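Local coordinates for myosin-2 (Saccharomyces cerevisiae, PDB 2F6H), which carries organelles and other cargo along actin cables as a class V myosin motor, this chain being the globular cargo-binding domain of its tail, at residues K161-L166 with V232-N237; Y202-I207 with T267-W272. One frame throughout, in Å; residues are numbered along the deposited sequence.

Contact 1. Residues K161-L166 with V232-N237; sequences KLQKQL and VTTLLN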
# COMPACT_ATOMS: atom_id res chain seq x y z
N LYS A 161 -1.26 -8.29 -1.18
CA LYS A 161 -2.23 -8.48 -2.25
C LYS A 161 -1.90 -7.62 -3.48
O LYS A 161 -2.13 -8.05 -4.61
CB LYS A 161 -3.65 -8.16 -1.77
CG LYS A 161 -4.20 -9.18 -0.79
CD LYS A 161 -5.59 -8.79 -0.31
CE LYS A 161 -6.14 -9.73 0.73
NZ LYS A 161 -7.02 -10.74 0.10
N LEU A 162 -1.37 -6.43 -3.23
CA LEU A 162 -1.01 -5.50 -4.30
C LEU A 162 0.18 -6.07 -5.05
O LEU A 162 0.22 -6.03 -6.28
CB LEU A 162 -0.61 -4.14 -3.73
CG LEU A 162 -1.54 -2.94 -3.78
CD1 LEU A 162 -2.98 -3.40 -3.98
CD2 LEU A 162 -1.44 -2.12 -2.51
N GLN A 163 1.17 -6.58 -4.30
CA GLN A 163 2.33 -7.23 -4.89
C GLN A 163 1.92 -8.41 -5.77
O GLN A 163 2.44 -8.55 -6.88
CB GLN A 163 3.26 -7.71 -3.81
CG GLN A 163 4.02 -6.59 -3.12
CD GLN A 163 5.03 -7.12 -2.11
OE1 GLN A 163 4.87 -8.19 -1.56
NE2 GLN A 163 6.08 -6.36 -1.87
N LYS A 164 1.01 -9.25 -5.27
CA LYS A 164 0.52 -10.41 -6.01
C LYS A 164 -0.14 -10.00 -7.33
O LYS A 164 0.10 -10.65 -8.34
CB LYS A 164 -0.48 -11.19 -5.16
CG LYS A 164 0.10 -12.36 -4.32
CD LYS A 164 1.45 -12.07 -3.69
CE LYS A 164 1.96 -13.26 -2.84
NZ LYS A 164 0.93 -13.87 -1.93
N GLN A 165 -0.95 -8.93 -7.32
CA GLN A 165 -1.58 -8.38 -8.53
C GLN A 165 -0.58 -7.85 -9.53
O GLN A 165 -0.79 -7.99 -10.71
CB GLN A 165 -2.54 -7.22 -8.23
CG GLN A 165 -3.89 -7.64 -7.67
CD GLN A 165 -5.04 -6.67 -8.00
OE1 GLN A 165 -6.21 -7.04 -7.83
NE2 GLN A 165 -4.74 -5.45 -8.44
N LEU A 166 0.48 -7.22 -9.05
CA LEU A 166 1.61 -6.82 -9.91
C LEU A 166 2.47 -7.99 -10.41
O LEU A 166 2.94 -7.95 -11.53
CB LEU A 166 2.54 -5.87 -9.16
CG LEU A 166 2.24 -4.38 -9.20
CD1 LEU A 166 3.38 -3.68 -8.47
CD2 LEU A 166 2.08 -3.87 -10.63
N VAL A 232 4.01 3.11 -3.03
CA VAL A 232 4.54 3.11 -4.40
C VAL A 232 6.01 2.67 -4.52
O VAL A 232 6.35 1.94 -5.43
CB VAL A 232 4.29 4.49 -5.11
CG1 VAL A 232 5.04 4.58 -6.41
CG2 VAL A 232 2.81 4.69 -5.34
N THR A 233 6.86 3.14 -3.62
CA THR A 233 8.26 2.76 -3.55
C THR A 233 8.44 1.26 -3.28
O THR A 233 9.33 0.63 -3.84
CB THR A 233 8.98 3.55 -2.43
OG1 THR A 233 9.01 4.93 -2.76
CG2 THR A 233 10.41 3.12 -2.29
N THR A 234 7.62 0.71 -2.40
CA THR A 234 7.66 -0.72 -2.10
C THR A 234 7.27 -1.48 -3.36
O THR A 234 7.92 -2.46 -3.74
CB THR A 234 6.68 -1.10 -0.97
OG1 THR A 234 7.06 -0.47 0.24
CG2 THR A 234 6.65 -2.64 -0.76
N LEU A 235 6.22 -1.00 -4.03
CA LEU A 235 5.73 -1.65 -5.24
C LEU A 235 6.69 -1.54 -6.44
O LEU A 235 6.85 -2.49 -7.16
CB LEU A 235 4.35 -1.14 -5.60
CG LEU A 235 3.25 -1.50 -4.56
CD1 LEU A 235 1.93 -0.85 -4.92
CD2 LEU A 235 3.05 -2.98 -4.46
N LEU A 236 7.32 -0.39 -6.64
CA LEU A 236 8.26 -0.23 -7.77
C LEU A 236 9.53 -1.06 -7.60
O LEU A 236 10.06 -1.59 -8.56
CB LEU A 236 8.66 1.23 -7.99
CG LEU A 236 7.59 2.12 -8.61
CD1 LEU A 236 7.98 3.55 -8.38
CD2 LEU A 236 7.37 1.85 -10.08
N ASN A 237 10.03 -1.12 -6.37
CA ASN A 237 11.16 -1.98 -6.04
C ASN A 237 10.86 -3.48 -6.27
O ASN A 237 11.74 -4.24 -6.73
CB ASN A 237 11.51 -1.78 -4.56
CG ASN A 237 12.42 -0.60 -4.34
OD1 ASN A 237 13.41 -0.41 -5.07
ND2 ASN A 237 12.14 0.17 -3.31
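The amide of Gln163, the one flat group that touches across this helix-helix contact, meets helix 225-248 through its nitrogen: NE2 lies 3.9 Å from the methyl CG2 of Thr234, with the two side chains crossing at about a right angle. The same NE2 donates a hydrogen bond to the carbonyl oxygen of Glu375, which probably helps hold the amide in this orientation, and Phe379 packs against both Gln163 and Thr234. Within the all-helical cargo-binding domain, segments 161-166 and 232-237 run in the same general direction, their local axes approaching to 10.4 Å at 36°. No hydrogen bond joins them, and apart from one methyl resting on a carbonyl oxygen, the remaining contacts are between apolar side-chain carbons. Leu235 carries most of them, pointing its branch between Leu162 and Gln163: its CD2 comes within 3.9 Å of Leu162 CB and 4.0 Å of Gln163 CG. Leu166 arrives nearly perpendicular to Leu235 and lays CD1 4.0 Å from Leu235 CB. From helix 204-220, Phe210 touches Leu166, and Phe211 and Ile214 touch Leu235, while Leu93 and Ile94 of helix 93-120 cover Leu162. In Thr234 the hydroxyl sits beside the backbone N (chi1 -64°), turning OG1 back to its own helix and a hydrogen bond with Ala230 O. That torsion sends CG2 toward Gln163. Leu166 CD1 also rests 3.9 Å from the carbonyl oxygen of Leu235.

Contact 2. Residues Y202-I207 with T267-W272; sequences YTMDDI and TRLEEW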
# COMPACT_ATOMS: atom_id res chain seq x y z
N TYR A 202 -1.32 -8.37 -20.54
CA TYR A 202 -1.27 -7.08 -19.92
C TYR A 202 -0.26 -6.25 -20.66
O TYR A 202 0.70 -6.77 -21.20
CB TYR A 202 -0.86 -7.27 -18.48
CG TYR A 202 -1.82 -8.13 -17.74
CD1 TYR A 202 -3.01 -7.60 -17.27
CD2 TYR A 202 -1.56 -9.48 -17.54
CE1 TYR A 202 -3.91 -8.39 -16.60
CE2 TYR A 202 -2.46 -10.28 -16.86
CZ TYR A 202 -3.63 -9.72 -16.40
OH TYR A 202 -4.54 -10.46 -15.72
N THR A 203 -0.52 -4.95 -20.71
CA THR A 203 0.34 -3.99 -21.40
C THR A 203 0.79 -2.97 -20.35
O THR A 203 0.28 -2.93 -19.23
CB THR A 203 -0.45 -3.27 -22.50
OG1 THR A 203 -1.46 -2.44 -21.93
CG2 THR A 203 -1.12 -4.26 -23.45
N MET A 204 1.71 -2.09 -20.74
CA MET A 204 2.12 -1.03 -19.83
C MET A 204 0.98 -0.12 -19.39
O MET A 204 0.98 0.39 -18.28
CB MET A 204 3.27 -0.21 -20.40
CG MET A 204 4.60 -0.92 -20.35
SD MET A 204 5.10 -1.44 -18.71
CE MET A 204 5.13 0.10 -17.86
N ASP A 205 -0.03 0.04 -20.24
CA ASP A 205 -1.18 0.86 -19.88
C ASP A 205 -1.90 0.37 -18.65
O ASP A 205 -2.37 1.18 -17.86
CB ASP A 205 -2.15 0.98 -21.04
CG ASP A 205 -1.60 1.89 -22.14
OD1 ASP A 205 -1.13 3.01 -21.81
OD2 ASP A 205 -1.61 1.48 -23.32
N ASP A 206 -1.98 -0.96 -18.50
CA ASP A 206 -2.58 -1.61 -17.33
C ASP A 206 -1.78 -1.36 -16.06
O ASP A 206 -2.35 -1.26 -14.99
CB ASP A 206 -2.73 -3.11 -17.57
CG ASP A 206 -3.65 -3.43 -18.75
OD1 ASP A 206 -4.68 -2.75 -18.88
OD2 ASP A 206 -3.33 -4.31 -19.57
N ILE A 207 -0.45 -1.28 -16.20
CA ILE A 207 0.44 -0.99 -15.08
C ILE A 207 0.25 0.45 -14.64
O ILE A 207 0.20 0.71 -13.46
CB ILE A 207 1.95 -1.24 -15.41
CG1 ILE A 207 2.18 -2.66 -15.95
CG2 ILE A 207 2.81 -1.01 -14.14
CD1 ILE A 207 1.66 -3.75 -15.03
N THR A 267 10.79 3.42 -19.02
CA THR A 267 10.78 4.90 -19.03
C THR A 267 9.40 5.49 -18.76
O THR A 267 9.30 6.46 -18.03
CB THR A 267 11.35 5.50 -20.36
OG1 THR A 267 12.67 5.03 -20.55
CG2 THR A 267 11.38 7.04 -20.29
N ARG A 268 8.36 4.88 -19.32
CA ARG A 268 6.99 5.30 -19.03
C ARG A 268 6.65 5.24 -17.51
O ARG A 268 6.03 6.15 -16.97
CB ARG A 268 6.00 4.46 -19.86
CG ARG A 268 5.94 4.89 -21.32
CD ARG A 268 5.07 3.99 -22.20
NE ARG A 268 3.79 3.62 -21.60
CZ ARG A 268 2.55 3.88 -22.07
NH1 ARG A 268 2.32 4.56 -23.19
NH2 ARG A 268 1.50 3.44 -21.38
N LEU A 269 7.09 4.19 -16.82
CA LEU A 269 6.95 4.10 -15.35
C LEU A 269 7.77 5.17 -14.63
O LEU A 269 7.29 5.82 -13.73
CB LEU A 269 7.35 2.72 -14.84
CG LEU A 269 6.27 1.82 -14.24
CD1 LEU A 269 6.93 0.56 -13.66
CD2 LEU A 269 5.50 2.56 -13.14
N GLU A 270 9.02 5.30 -15.03
CA GLU A 270 9.94 6.33 -14.51
C GLU A 270 9.39 7.77 -14.65
O GLU A 270 9.49 8.56 -13.73
CB GLU A 270 11.29 6.20 -15.23
CG GLU A 270 12.50 6.69 -14.44
CD GLU A 270 13.76 6.77 -15.32
OE1 GLU A 270 13.71 6.30 -16.50
OE2 GLU A 270 14.82 7.28 -14.84
N GLU A 271 8.79 8.10 -15.80
CA GLU A 271 8.18 9.42 -16.01
C GLU A 271 6.90 9.60 -15.21
O GLU A 271 6.62 10.68 -14.72
CB GLU A 271 7.92 9.67 -17.49
CG GLU A 271 9.18 9.83 -18.33
CD GLU A 271 9.82 11.23 -18.24
OE1 GLU A 271 9.13 12.22 -17.87
OE2 GLU A 271 11.03 11.35 -18.53
N TRP A 272 6.10 8.54 -15.07
CA TRP A 272 4.98 8.58 -14.12
C TRP A 272 5.43 8.99 -12.70
O TRP A 272 4.82 9.83 -12.05
CB TRP A 272 4.27 7.24 -14.06
CG TRP A 272 3.06 7.23 -13.17
CD1 TRP A 272 1.78 7.52 -13.53
CD2 TRP A 272 3.02 6.92 -11.78
NE1 TRP A 272 0.95 7.42 -12.45
CE2 TRP A 272 1.69 7.04 -11.36
CE3 TRP A 272 3.98 6.54 -10.86
CZ2 TRP A 272 1.30 6.80 -10.06
CZ3 TRP A 272 3.59 6.29 -9.57
CH2 TRP A 272 2.27 6.44 -9.18
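Asp205 and Arg268 cross obliquely, their carboxylate and guanidinium planes 73° apart, where a capping box formed by Thr203 and Asp206 starts helix 204-220 of the all-helical cargo-binding domain. They make a salt bridge with a single hydrogen bond: Arg268 NH2 reaches Asp205 OD1 at 2.7 Å with a bent N-H...O angle of 146°. OD1 lies at the edge of the guanidinium, near its plane, whereas NH2 comes in from well above the plane of the carboxylate, so the two groups do not pair in flat, two-bonded fashion. The arginine chain is bent at chi3 (45°), and its NE lies 4.0 Å from Met204 CB. Beneath this exposed pair the contact turns apolar. Met204, bent at chi2 and chi3, curls CE to within 4.2 Å of Leu269 CG, the two side chains crossing at about a right angle, and Ile207 adds CG2 at 4.4 Å from Leu269 CD1. Val174 and Ala173 of helix 130-176 back Met204 and Ile207 respectively, and Phe211 touches Leu269. In the capping box, Thr203 OG1 accepts a weak bond from Asp205 N, and Thr203 N donates to Asp206 OD2 at 3.1 Å.

In the fold
Contact 1 lies deep in the domain, its centre about 8 Å from the centre of the chain, and joins helices 130-176 and 225-248; contact 2, its centre about 18 Å from that of the chain, joins helices 204-220 and 256-275. No helix is shared, yet the segments alternate along the chain and the contact centres are about 14 Å apart. Segments 232-237 and 267-272 touch each other, Leu236 CD2 lying 3.7 Å from Leu269 CD2, while Val232 packs on the indole of Trp272. Helix 204-220, an element of contact 2, also packs on contact 1. Their chemistry differs in step with their place: leucine packing dominates contact 1, whereas contact 2 combines a buried apolar layer with an exposed salt bridge.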